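Local structure of glucose-1-phosphate thymidylyltransferase (Bacillus anthracis, 4ECM) at residues P141-F146 with I195-S200; E151-L156 with G230-N235. The protein catalyses thymidylyl transfer from dTTP to glucose 1-phosphate, giving dTDP-glucose and pyrophosphate, a step toward dTDP-L-rhamnose. All coordinates share one frame; numbering follows the deposited sequence.

Contact 1. Residues P141-F146 with I195-S200; sequences PYVEEF and IYLYDS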
loop_
_atom_site.group_PDB
_atom_site.type_symbol
_atom_site.label_atom_id
_atom_site.label_comp_id
_atom_site.label_asym_id
_atom_site.label_seq_id
_atom_site.Cartn_x
_atom_site.Cartn_y
_atom_site.Cartn_z
ATOM N N PRO A 141 -18.621 -27.370 19.673
ATOM C CA PRO A 141 -18.659 -28.450 20.663
ATOM C C PRO A 141 -17.477 -28.423 21.621
ATOM O O PRO A 141 -17.638 -28.729 22.808
ATOM C CB PRO A 141 -18.651 -29.724 19.806
ATOM C CG PRO A 141 -19.272 -29.296 18.500
ATOM C CD PRO A 141 -18.795 -27.867 18.292
ATOM N N TYR A 142 -16.313 -28.030 21.106
ATOM C CA TYR A 142 -15.100 -27.957 21.906
ATOM C C TYR A 142 -15.118 -26.732 22.829
ATOM O O TYR A 142 -14.702 -26.814 24.001
ATOM C CB TYR A 142 -13.877 -27.919 21.002
ATOM C CG TYR A 142 -13.886 -29.004 19.948
ATOM C CD1 TYR A 142 -13.954 -30.352 20.306
ATOM C CD2 TYR A 142 -13.809 -28.684 18.600
ATOM C CE1 TYR A 142 -13.968 -31.355 19.336
ATOM C CE2 TYR A 142 -13.806 -29.678 17.615
ATOM C CZ TYR A 142 -13.886 -30.999 17.986
ATOM O OH TYR A 142 -13.897 -31.955 17.027
ATOM N N VAL A 143 -15.609 -25.613 22.311
ATOM C CA VAL A 143 -15.715 -24.402 23.103
ATOM C C VAL A 143 -16.710 -24.622 24.264
ATOM O O VAL A 143 -16.438 -24.236 25.388
ATOM C CB VAL A 143 -16.121 -23.196 22.249
ATOM C CG1 VAL A 143 -16.422 -21.986 23.127
ATOM C CG2 VAL A 143 -15.034 -22.888 21.232
ATOM N N GLU A 144 -17.832 -25.276 23.987
ATOM C CA GLU A 144 -18.831 -25.584 25.018
ATOM C C GLU A 144 -18.272 -26.462 26.125
ATOM O O GLU A 144 -18.561 -26.228 27.302
ATOM C CB GLU A 144 -20.060 -26.257 24.404
ATOM C CG GLU A 144 -20.874 -25.328 23.539
ATOM C CD GLU A 144 -22.003 -26.036 22.798
ATOM O OE1 GLU A 144 -21.999 -27.290 22.733
ATOM O OE2 GLU A 144 -22.882 -25.320 22.276
ATOM N N GLU A 145 -17.505 -27.488 25.760
ATOM C CA GLU A 145 -16.869 -28.336 26.767
ATOM C C GLU A 145 -15.896 -27.539 27.589
ATOM O O GLU A 145 -15.862 -27.670 28.808
ATOM C CB GLU A 145 -16.083 -29.496 26.173
ATOM C CG GLU A 145 -16.862 -30.736 25.894
ATOM C CD GLU A 145 -15.960 -31.910 25.475
ATOM O OE1 GLU A 145 -14.784 -31.983 25.907
ATOM O OE2 GLU A 145 -16.453 -32.767 24.721
ATOM N N PHE A 146 -15.068 -26.751 26.915
ATOM C CA PHE A 146 -14.094 -25.940 27.612
ATOM C C PHE A 146 -14.767 -24.950 28.591
ATOM O O PHE A 146 -14.266 -24.758 29.690
ATOM C CB PHE A 146 -13.195 -25.222 26.626
ATOM C CG PHE A 146 -12.067 -24.474 27.272
ATOM C CD1 PHE A 146 -11.127 -25.144 28.026
ATOM C CD2 PHE A 146 -11.916 -23.111 27.076
ATOM C CE1 PHE A 146 -10.080 -24.464 28.623
ATOM C CE2 PHE A 146 -10.862 -22.422 27.657
ATOM C CZ PHE A 146 -9.939 -23.101 28.432
ATOM N N ILE A 195 -5.208 -24.956 17.057
ATOM C CA ILE A 195 -6.443 -24.410 17.601
ATOM C C ILE A 195 -6.331 -24.668 19.079
ATOM O O ILE A 195 -6.369 -25.820 19.506
ATOM C CB ILE A 195 -7.718 -25.080 17.076
ATOM C CG1 ILE A 195 -7.807 -25.021 15.545
ATOM C CG2 ILE A 195 -8.954 -24.381 17.681
ATOM C CD1 ILE A 195 -6.884 -25.949 14.820
ATOM N N TYR A 196 -6.157 -23.601 19.851
ATOM C CA TYR A 196 -5.925 -23.700 21.282
ATOM C C TYR A 196 -6.999 -22.972 22.093
ATOM O O TYR A 196 -7.435 -21.874 21.734
ATOM C CB TYR A 196 -4.557 -23.080 21.609
ATOM C CG TYR A 196 -3.443 -23.587 20.725
ATOM C CD1 TYR A 196 -2.915 -24.857 20.897
ATOM C CD2 TYR A 196 -2.917 -22.799 19.719
ATOM C CE1 TYR A 196 -1.904 -25.328 20.077
ATOM C CE2 TYR A 196 -1.896 -23.262 18.901
ATOM C CZ TYR A 196 -1.398 -24.521 19.083
ATOM O OH TYR A 196 -0.396 -24.978 18.258
ATOM N N LEU A 197 -7.430 -23.593 23.186
ATOM C CA LEU A 197 -8.394 -22.969 24.062
ATOM C C LEU A 197 -7.689 -22.786 25.395
ATOM O O LEU A 197 -7.225 -23.769 25.984
ATOM C CB LEU A 197 -9.686 -23.784 24.182
ATOM C CG LEU A 197 -10.446 -24.043 22.862
ATOM C CD1 LEU A 197 -9.859 -25.248 22.110
ATOM C CD2 LEU A 197 -11.909 -24.279 23.088
ATOM N N TYR A 198 -7.580 -21.526 25.842
ATOM C CA TYR A 198 -6.861 -21.174 27.091
ATOM C C TYR A 198 -7.637 -20.279 28.057
ATOM O O TYR A 198 -8.527 -19.523 27.649
ATOM C CB TYR A 198 -5.573 -20.398 26.784
ATOM C CG TYR A 198 -4.520 -21.112 25.971
ATOM C CD1 TYR A 198 -3.990 -22.319 26.400
ATOM C CD2 TYR A 198 -3.995 -20.538 24.827
ATOM C CE1 TYR A 198 -3.011 -22.976 25.680
ATOM C CE2 TYR A 198 -2.985 -21.187 24.087
ATOM C CZ TYR A 198 -2.505 -22.411 24.525
ATOM O OH TYR A 198 -1.522 -23.080 23.828
ATOM N N ASP A 199 -7.299 -20.382 29.347
ATOM C CA ASP A 199 -7.822 -19.452 30.324
ATOM C C ASP A 199 -6.779 -18.329 30.404
ATOM O O ASP A 199 -5.709 -18.420 29.801
ATOM C CB ASP A 199 -8.136 -20.094 31.690
ATOM C CG ASP A 199 -6.910 -20.638 32.419
ATOM O OD1 ASP A 199 -5.769 -20.410 31.986
ATOM O OD2 ASP A 199 -7.115 -21.302 33.460
ATOM N N SER A 200 -7.078 -17.276 31.152
ATOM C CA SER A 200 -6.192 -16.110 31.203
ATOM C C SER A 200 -4.841 -16.346 31.890
ATOM O O SER A 200 -3.985 -15.468 31.858
ATOM C CB SER A 200 -6.910 -14.942 31.880
ATOM O OG SER A 200 -7.184 -15.262 33.230
#
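The Phe146 ring receives Leu197 over one face and the end of strand 195-198 at its far edge. Leu197 CB stands 3.9 Å from the ring centroid and 18° off the ring normal, a CH-pi contact displaced toward the rim, where its closest ring atom is Phe146 CD2. At the edge, Phe146 CZ comes within 3.7 Å of the carbonyl carbon of Tyr198, and the backbone N of Asp199 lies near the ring plane. Arg125 makes a cation-pi contact with the same ring. With CG anti to the backbone N (chi1 -174°), Phe146 reaches from its helix toward the end of the strand, sliding past Leu197, which runs the other way toward the helix.

Leu197 completes the contact with its CD2 branch. That methyl rests against the helix backbone, 3.8 Å from Val143 CA, and also meets Val143 CG2, the two side chains crossing at about a right angle; the carbonyl O of Tyr142 borders the same methyl. The side chains that meet are apolar and buried, and the polar groups nearby are engaged elsewhere: the hydroxyl of Tyr142 with Asp137, that of Tyr198 with Asn223, and the carboxylate of Asp199 with Tyr226 and with the backbone N of Lys201, capping the start of the turn that leads into the next helix.

Helix and strand run nearly parallel, 20° apart with axes 9.9 Å from each other, the layered packing of an alpha/beta nucleotidyltransferase fold. Val127 of strand 125-130 extends the apolar layer beneath Val143 and Leu197, and Lys154 of strand 153-159 adjoins Phe146. Tyr196 and Tyr198 project from the other face of the sheet onto helix 219-228, so strand 190-198 is sandwiched between two helices.

Contact 2. Residues E151-L156 with G230-N235; sequences EGAKVL and GVLTYN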
loop_
_atom_site.group_PDB
_atom_site.type_symbol
_atom_site.label_atom_id
_atom_site.label_comp_id
_atom_site.label_asym_id
_atom_site.label_seq_id
_atom_site.Cartn_x
_atom_site.Cartn_y
_atom_site.Cartn_z
ATOM N N GLU A 151 -10.920 -24.955 34.969
ATOM C CA GLU A 151 -9.831 -24.099 34.556
ATOM C C GLU A 151 -8.919 -24.843 33.604
ATOM O O GLU A 151 -9.135 -26.006 33.312
ATOM C CB GLU A 151 -9.009 -23.659 35.763
ATOM C CG GLU A 151 -8.230 -24.804 36.416
ATOM C CD GLU A 151 -7.246 -24.310 37.462
ATOM O OE1 GLU A 151 -6.420 -23.402 37.147
ATOM O OE2 GLU A 151 -7.292 -24.849 38.592
ATOM N N GLY A 152 -7.890 -24.154 33.125
ATOM C CA GLY A 152 -6.877 -24.782 32.302
ATOM C C GLY A 152 -6.882 -24.476 30.826
ATOM O O GLY A 152 -7.052 -23.328 30.412
ATOM N N ALA A 153 -6.684 -25.530 30.038
ATOM C CA ALA A 153 -6.577 -25.425 28.604
ATOM C C ALA A 153 -7.105 -26.676 27.947
ATOM O O ALA A 153 -7.368 -27.698 28.617
ATOM C CB ALA A 153 -5.106 -25.207 28.203
ATOM N N LYS A 154 -7.239 -26.583 26.633
ATOM C CA LYS A 154 -7.690 -27.675 25.797
ATOM C C LYS A 154 -7.004 -27.578 24.436
ATOM O O LYS A 154 -6.864 -26.491 23.871
ATOM C CB LYS A 154 -9.218 -27.632 25.623
ATOM C CG LYS A 154 -9.789 -28.700 24.674
ATOM C CD LYS A 154 -11.317 -28.620 24.531
ATOM C CE LYS A 154 -12.088 -29.024 25.816
ATOM N NZ LYS A 154 -11.919 -30.441 26.259
ATOM N N VAL A 155 -6.566 -28.724 23.936
ATOM C CA VAL A 155 -5.923 -28.835 22.632
ATOM C C VAL A 155 -6.751 -29.808 21.809
ATOM O O VAL A 155 -7.453 -30.679 22.375
ATOM C CB VAL A 155 -4.445 -29.300 22.733
ATOM C CG1 VAL A 155 -3.610 -28.230 23.426
ATOM C CG2 VAL A 155 -4.329 -30.649 23.463
ATOM N N LEU A 156 -6.704 -29.630 20.489
ATOM C CA LEU A 156 -7.463 -30.449 19.546
ATOM C C LEU A 156 -6.471 -31.229 18.701
ATOM O O LEU A 156 -5.550 -30.646 18.123
ATOM C CB LEU A 156 -8.345 -29.571 18.665
ATOM C CG LEU A 156 -9.290 -28.623 19.415
ATOM C CD1 LEU A 156 -10.211 -27.861 18.428
ATOM C CD2 LEU A 156 -10.117 -29.367 20.469
ATOM N N GLY A 230 -1.910 -30.502 35.444
ATOM C CA GLY A 230 -3.048 -31.411 35.482
ATOM C C GLY A 230 -4.376 -30.791 35.058
ATOM O O GLY A 230 -5.440 -31.334 35.377
ATOM N N VAL A 231 -4.324 -29.676 34.326
ATOM C CA VAL A 231 -5.555 -28.998 33.888
ATOM C C VAL A 231 -5.684 -28.863 32.341
ATOM O O VAL A 231 -6.480 -28.056 31.838
ATOM C CB VAL A 231 -5.704 -27.637 34.598
ATOM C CG1 VAL A 231 -5.836 -27.870 36.152
ATOM C CG2 VAL A 231 -4.519 -26.720 34.272
ATOM N N LEU A 232 -4.916 -29.666 31.612
ATOM C CA LEU A 232 -4.992 -29.712 30.152
ATOM C C LEU A 232 -5.913 -30.871 29.715
ATOM O O LEU A 232 -5.721 -31.990 30.170
ATOM C CB LEU A 232 -3.615 -29.953 29.535
ATOM C CG LEU A 232 -3.636 -30.044 27.993
ATOM C CD1 LEU A 232 -4.041 -28.707 27.405
ATOM C CD2 LEU A 232 -2.280 -30.489 27.425
ATOM N N THR A 233 -6.899 -30.592 28.854
ATOM C CA THR A 233 -7.766 -31.629 28.301
ATOM C C THR A 233 -7.551 -31.665 26.802
ATOM O O THR A 233 -6.931 -30.764 26.236
ATOM C CB THR A 233 -9.281 -31.392 28.589
ATOM O OG1 THR A 233 -9.721 -30.174 27.964
ATOM C CG2 THR A 233 -9.573 -31.360 30.131
ATOM N N TYR A 234 -8.039 -32.717 26.152
ATOM C CA TYR A 234 -7.944 -32.792 24.711
ATOM C C TYR A 234 -9.145 -33.468 24.094
ATOM O O TYR A 234 -9.898 -34.185 24.757
ATOM C CB TYR A 234 -6.695 -33.547 24.273
ATOM C CG TYR A 234 -6.782 -35.033 24.471
ATOM C CD1 TYR A 234 -7.197 -35.868 23.435
ATOM C CD2 TYR A 234 -6.459 -35.611 25.696
ATOM C CE1 TYR A 234 -7.285 -37.251 23.618
ATOM C CE2 TYR A 234 -6.536 -36.976 25.884
ATOM C CZ TYR A 234 -6.952 -37.795 24.841
ATOM O OH TYR A 234 -7.034 -39.149 25.037
ATOM N N ASN A 235 -9.305 -33.213 22.805
ATOM C CA ASN A 235 -10.324 -33.848 22.003
ATOM C C ASN A 235 -9.730 -34.183 20.648
ATOM O O ASN A 235 -8.924 -33.427 20.111
ATOM C CB ASN A 235 -11.531 -32.945 21.773
ATOM C CG ASN A 235 -12.207 -32.530 23.044
ATOM O OD1 ASN A 235 -11.697 -31.686 23.782
ATOM N ND2 ASN A 235 -13.404 -33.061 23.275
#
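Lys154 bridges two side chains of the neighbouring strand, its NZ lying 2.8 Å from Thr233 OG1 and 2.8 Å from Asn235 OD1. The bond to Asn235 lies in the carbonyl plane, on a lone pair. Bends at chi3 and chi4 (-69° and -64°) curl the otherwise extended lysine back over both partners. Beneath it the parallel strands 153-156 and 232-235 are closely joined. Ala153 N donates to Val231 O and Thr233 N to Ala153 O, followed by Val155 N to Thr233 O and Asn235 N to Val155 O, the alternation of a parallel pair. On the face opposite Lys154, Leu232 CD1 packs 3.7 Å from Ala153 CB and also reaches Val155 CG1.

The start is close-packed though partly exposed: Val231 CG1 lies 3.9 Å from Glu151 CG, whose carboxylate turns to Lys201 and Arg229, and Gly152 CA makes a CA-H...O contact with Val231 O (3.3 Å, 153° at the hydrogen). Looser is the side of partly exposed Tyr234, which meets the Val155 side chain through CB while its ring leads away; Thr233 is partly exposed too.

Glu145 of helix 140-147 forms a salt bridge with Lys154 NZ and accepts from Asn235 ND2. Three oxygens thus grip the buried ammonium, an environment that would probably keep the lysine protonated and that links the strand pair to the helix.

From the N terminus the chain passes through helix 140-147 and then, after a short loop, into strand 153-159, so the first segments of both contacts are consecutive. Contact 1 closes its loop when the chain returns through 190-198, after the hairpin of 167-172 and 175-181; contact 2 closes later, once helix 219-228 has led into 232-236. The loops cross rather than nest, their segments alternating. Strand 190-198 lies antiparallel to 153-159, and Leu197 O is 2.9 Å from Lys154 N, a probable hydrogen bond; Asp199 OD2 probably accepts from Gly152 N. Together the contacts tie helix 140-147 and strands 153-159 and 232-236 to strand 190-198 of the central mixed sheet.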